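Local coordinates for secretion protein Snm4 (Mycobacterium xenopi, PDB 7B7J), which probably forms part of the mycobacterial ESX-5 type VII secretion pore, to which it contributes this cytosolic ubiquitin-like domain, at residues A21-M26 with V34-H39; G71-C76 with L100-L105. One frame throughout, in Å; residues are numbered along the deposited sequence.

Interaction 1 (A21-M26 with V34-H39); sequences AVVAIM and VVLDAH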
# COMPACT_ATOMS: atom_id res chain seq x y z
N ALA A 21 -0.02 -10.45 -8.04
CA ALA A 21 -1.39 -10.01 -7.72
C ALA A 21 -1.48 -8.62 -8.34
O ALA A 21 -0.66 -7.72 -8.07
CB ALA A 21 -1.58 -10.01 -6.20
N VAL A 22 -2.59 -8.34 -9.01
CA VAL A 22 -2.95 -7.01 -9.52
C VAL A 22 -3.90 -6.35 -8.48
O VAL A 22 -5.05 -6.84 -8.29
CB VAL A 22 -3.66 -7.25 -10.87
CG1 VAL A 22 -4.15 -5.86 -11.42
CG2 VAL A 22 -2.77 -7.97 -11.85
N VAL A 23 -3.43 -5.23 -7.90
CA VAL A 23 -4.11 -4.62 -6.78
C VAL A 23 -4.37 -3.19 -7.15
O VAL A 23 -3.52 -2.61 -7.73
CB VAL A 23 -3.34 -4.86 -5.53
CG1 VAL A 23 -2.89 -6.27 -5.23
CG2 VAL A 23 -2.10 -4.15 -5.38
N ALA A 24 -5.41 -2.67 -6.58
CA ALA A 24 -5.71 -1.24 -6.63
C ALA A 24 -5.27 -0.57 -5.29
O ALA A 24 -5.69 -1.12 -4.26
CB ALA A 24 -7.11 -1.14 -6.85
N ILE A 25 -4.35 0.37 -5.36
CA ILE A 25 -3.87 1.14 -4.20
C ILE A 25 -4.54 2.52 -4.12
O ILE A 25 -4.50 3.23 -5.17
CB ILE A 25 -2.32 1.21 -4.14
CG1 ILE A 25 -1.75 -0.19 -4.31
CG2 ILE A 25 -1.90 1.89 -2.90
CD1 ILE A 25 -1.97 -1.10 -3.15
N MET A 26 -5.22 2.80 -3.01
CA MET A 26 -5.78 4.15 -2.89
C MET A 26 -4.74 4.96 -2.11
O MET A 26 -4.44 4.59 -0.92
CB MET A 26 -7.13 4.11 -2.25
CG MET A 26 -8.07 3.20 -2.84
SD MET A 26 -8.55 3.82 -4.51
CE MET A 26 -9.20 5.43 -4.28
N VAL A 34 -1.30 -1.60 -9.57
CA VAL A 34 0.07 -2.18 -9.60
C VAL A 34 0.03 -3.66 -9.65
O VAL A 34 -0.85 -4.22 -9.09
CB VAL A 34 0.78 -1.74 -8.28
CG1 VAL A 34 1.18 -0.27 -8.27
CG2 VAL A 34 0.08 -2.01 -7.06
N VAL A 35 1.05 -4.19 -10.17
CA VAL A 35 1.41 -5.63 -10.15
C VAL A 35 2.41 -5.86 -9.07
O VAL A 35 3.53 -5.36 -9.18
CB VAL A 35 1.82 -6.15 -11.52
CG1 VAL A 35 2.01 -7.66 -11.49
CG2 VAL A 35 0.86 -5.90 -12.75
N LEU A 36 1.99 -6.66 -8.09
CA LEU A 36 2.87 -6.94 -6.88
C LEU A 36 3.21 -8.43 -6.75
O LEU A 36 2.43 -9.31 -7.13
CB LEU A 36 2.33 -6.45 -5.63
CG LEU A 36 1.97 -5.00 -5.54
CD1 LEU A 36 1.20 -4.61 -4.26
CD2 LEU A 36 3.24 -4.21 -5.66
N ASP A 37 4.39 -8.74 -6.24
CA ASP A 37 4.69 -10.16 -5.88
C ASP A 37 3.59 -10.62 -4.88
O ASP A 37 3.50 -10.07 -3.80
CB ASP A 37 6.08 -10.25 -5.27
CG ASP A 37 6.68 -11.61 -4.92
OD1 ASP A 37 6.04 -12.43 -4.41
OD2 ASP A 37 7.86 -11.64 -4.98
N ALA A 38 2.98 -11.75 -5.19
CA ALA A 38 1.87 -12.43 -4.40
C ALA A 38 2.43 -13.17 -3.17
O ALA A 38 1.53 -13.58 -2.37
CB ALA A 38 1.15 -13.43 -5.33
N HIS A 39 3.73 -13.37 -3.09
CA HIS A 39 4.35 -14.25 -2.05
C HIS A 39 5.26 -13.46 -1.09
O HIS A 39 5.70 -14.01 -0.09
CB HIS A 39 5.06 -15.49 -2.60
CG HIS A 39 3.98 -16.43 -3.18
ND1 HIS A 39 2.86 -16.85 -2.39
CD2 HIS A 39 3.76 -16.96 -4.45
CE1 HIS A 39 1.96 -17.45 -3.19
NE2 HIS A 39 2.50 -17.53 -4.44

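Interaction 2 (G71-C76 with L100-L105); sequences GRWMLC and LWLKFL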
# COMPACT_ATOMS: atom_id res chain seq x y z
N GLY A 71 5.63 7.31 13.31
CA GLY A 71 4.53 6.33 13.11
C GLY A 71 4.80 5.42 11.90
O GLY A 71 5.98 5.22 11.56
N ARG A 72 3.79 4.75 11.37
CA ARG A 72 4.01 3.54 10.59
C ARG A 72 3.11 3.60 9.39
O ARG A 72 1.92 3.92 9.57
CB ARG A 72 3.75 2.27 11.39
CG ARG A 72 4.65 2.16 12.65
CD ARG A 72 4.55 0.92 13.56
NE ARG A 72 3.51 1.41 14.39
CZ ARG A 72 2.24 1.31 14.10
NH1 ARG A 72 1.80 0.58 13.07
NH2 ARG A 72 1.41 1.98 14.88
N TRP A 73 3.62 3.31 8.23
CA TRP A 73 2.83 3.22 6.98
C TRP A 73 2.27 1.80 6.93
O TRP A 73 3.01 0.90 7.36
CB TRP A 73 3.70 3.48 5.76
CG TRP A 73 3.90 4.95 5.42
CD1 TRP A 73 5.01 5.68 5.65
CD2 TRP A 73 2.87 5.87 4.96
NE1 TRP A 73 4.81 6.98 5.29
CE2 TRP A 73 3.54 7.16 4.95
CE3 TRP A 73 1.59 5.76 4.45
CZ2 TRP A 73 2.90 8.31 4.54
CZ3 TRP A 73 0.92 6.93 4.07
CH2 TRP A 73 1.57 8.20 4.26
N MET A 74 1.00 1.66 6.57
CA MET A 74 0.33 0.35 6.52
C MET A 74 -0.60 0.27 5.31
O MET A 74 -1.02 1.31 4.81
CB MET A 74 -0.30 0.12 7.90
CG MET A 74 -1.24 1.17 8.15
SD MET A 74 -2.07 1.04 9.88
CE MET A 74 -0.63 1.01 10.89
N LEU A 75 -0.76 -0.93 4.82
CA LEU A 75 -1.80 -1.23 3.84
C LEU A 75 -3.07 -1.73 4.53
O LEU A 75 -2.94 -2.72 5.25
CB LEU A 75 -1.36 -2.22 2.77
CG LEU A 75 -0.31 -1.60 1.88
CD1 LEU A 75 0.30 -2.91 1.21
CD2 LEU A 75 -0.92 -0.64 0.86
N CYS A 76 -4.13 -1.04 4.32
CA CYS A 76 -5.41 -1.26 5.07
C CYS A 76 -6.58 -1.70 4.10
O CYS A 76 -6.72 -1.25 2.99
CB CYS A 76 -5.87 -0.02 5.85
SG CYS A 76 -4.66 0.40 7.11
N LEU A 100 -6.70 -1.75 -1.64
CA LEU A 100 -6.02 -1.46 -0.34
C LEU A 100 -5.77 0.03 -0.21
O LEU A 100 -5.54 0.68 -1.21
CB LEU A 100 -4.69 -2.21 -0.31
CG LEU A 100 -4.68 -3.72 -0.42
CD1 LEU A 100 -3.22 -4.19 -0.41
CD2 LEU A 100 -5.58 -4.29 0.69
N TRP A 101 -5.84 0.58 0.99
CA TRP A 101 -5.58 1.97 1.28
C TRP A 101 -4.22 2.08 1.98
O TRP A 101 -3.95 1.44 2.89
CB TRP A 101 -6.70 2.54 2.12
CG TRP A 101 -7.96 2.89 1.33
CD1 TRP A 101 -8.43 4.16 1.16
CD2 TRP A 101 -9.01 2.01 0.82
NE1 TRP A 101 -9.60 4.19 0.45
CE2 TRP A 101 -10.01 2.87 0.22
CE3 TRP A 101 -9.17 0.59 0.84
CZ2 TRP A 101 -11.20 2.33 -0.36
CZ3 TRP A 101 -10.29 0.07 0.20
CH2 TRP A 101 -11.23 0.93 -0.34
N LEU A 102 -3.39 2.90 1.40
CA LEU A 102 -2.06 3.12 2.01
C LEU A 102 -2.22 4.23 3.00
O LEU A 102 -2.62 5.40 2.62
CB LEU A 102 -1.10 3.44 0.87
CG LEU A 102 0.35 3.70 1.30
CD1 LEU A 102 1.00 2.52 2.03
CD2 LEU A 102 1.11 4.06 -0.01
N LYS A 103 -1.96 4.01 4.32
CA LYS A 103 -2.37 4.95 5.33
C LYS A 103 -1.15 5.06 6.31
O LYS A 103 -0.46 4.12 6.52
CB LYS A 103 -3.58 4.37 6.13
CG LYS A 103 -4.89 4.32 5.39
CD LYS A 103 -6.06 3.96 6.10
CE LYS A 103 -6.70 5.20 6.71
NZ LYS A 103 -7.51 4.83 7.91
N PHE A 104 -1.03 6.18 6.95
CA PHE A 104 0.03 6.48 7.93
C PHE A 104 -0.61 6.54 9.28
O PHE A 104 -1.52 7.26 9.49
CB PHE A 104 0.78 7.77 7.63
CG PHE A 104 1.98 8.07 8.49
CD1 PHE A 104 3.14 7.30 8.49
CD2 PHE A 104 1.89 9.00 9.50
CE1 PHE A 104 4.22 7.48 9.31
CE2 PHE A 104 2.98 9.21 10.35
CZ PHE A 104 4.15 8.44 10.29
N LEU A 105 -0.09 5.80 10.21
CA LEU A 105 -0.60 5.94 11.55
C LEU A 105 0.41 6.62 12.44
O LEU A 105 1.54 6.09 12.59
CB LEU A 105 -1.00 4.58 12.04
CG LEU A 105 -1.59 4.75 13.45
CD1 LEU A 105 -2.59 5.90 13.63
CD2 LEU A 105 -2.30 3.47 13.81

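Interaction 1 (A21-M26 with V34-H39)
Val23 and Val34 meet through one methyl each. CG2 of Val23 and CG2 of Val34 lie 3.5 Å apart, closer than usual for two carbons, and the two side chains slant across each other. In both valines CG1 is anti to the carbonyl carbon (chi1 -49° in Val23, -73° in Val34), which puts CG2 between the backbone N and the carbonyl carbon and turns these methyls to one another. CG2 of Val23 also meets CD1 of Leu36 at 3.5 Å, and here the side chains cross nearly at a right angle. From further along the first strand, Ile25 brings its CG1 against CG2 of Val34 at 3.8 Å, again roughly perpendicular. The two strands form the antiparallel N-terminal beta hairpin of the ubiquitin-like fold. Ala21 pairs with Leu36 and Val23 with Val34, each through two backbone hydrogen bonds. The bonds joining Val23 and Val34 are nearly linear, with Val23 N to Val34 O at 3.0 Å. Between them, Val22 and Val35 form a non-hydrogen-bonded pair on the other face, at the surface. Their CG2 methyls touch more loosely, at 4.3 Å. Leu89, from a loop, touches both Ala21 and Leu36, which lie on the same face as Val23. Past the strand end, Ala38 brings its CB within 4.5 Å of Ala21 CB. Asp37 OD1 accepts from His39 N at 2.8 Å, an Asx turn.

Interaction 2 (G71-C76 with L100-L105)
Trp73 and Phe104 make the dense part of this contact. Phe104 CB stands over the six-membered ring of Trp73, 3.5 Å from its centroid and only 8° off the normal, a CH-pi contact. The Phe104 ring then turns its edge toward the five-membered ring, with the planes at 53°. Phe104 CG is anti to the backbone N (chi1 -174°), and the ring reaches across to Gly71 on the facing strand, where CE1 lies 3.4 Å from Gly71 C. On the same face, Leu75 CD2 packs on Leu102 CD1 at 3.9 Å. Ile46 of helix 42-60 touches both Trp73 and Leu75, so this is the side on which the helix lies across the sheet, as in the beta-grasp fold of ubiquitin. Six backbone hydrogen bonds join the antiparallel strands, pairing Arg72 with Leu105, Met74 with Lys103 and Cys76 with Trp101. On the face of these six side chains Cys76 is buried, but Arg72, Lys103 and Leu105 form a looser, exposed side. The Met74 chain bends at chi3 to bring CE to Leu105 CB at 3.8 Å. Lys103 CD rests 4.0 Å from Cys76 SG, while the lysine's end leads away. Arg72 and Leu105 run side by side, pointing the same way, with NH2 and CD2 4.1 Å apart.

Interaction 1 comes first along the chain, and interaction 2 follows in series after helix 42-60. Their centres are about 15 Å apart, on opposite sides of the chain's centre. Both belong to one mixed sheet, ordered 30-37, 20-27, 99-107, 70-76. Each contact pairs an outer strand with an inner one. The inner strands 20-27 and 99-107 run parallel and join the two contacts directly. Met26 N lies 2.8 Å from Leu100 O and Ala24 O lies 2.9 Å from Leu100 N, both probable hydrogen bonds. Met26 CG also packs on Trp101 CE2 at 3.6 Å. Together the two antiparallel pairs form the sheet of this ubiquitin-like domain.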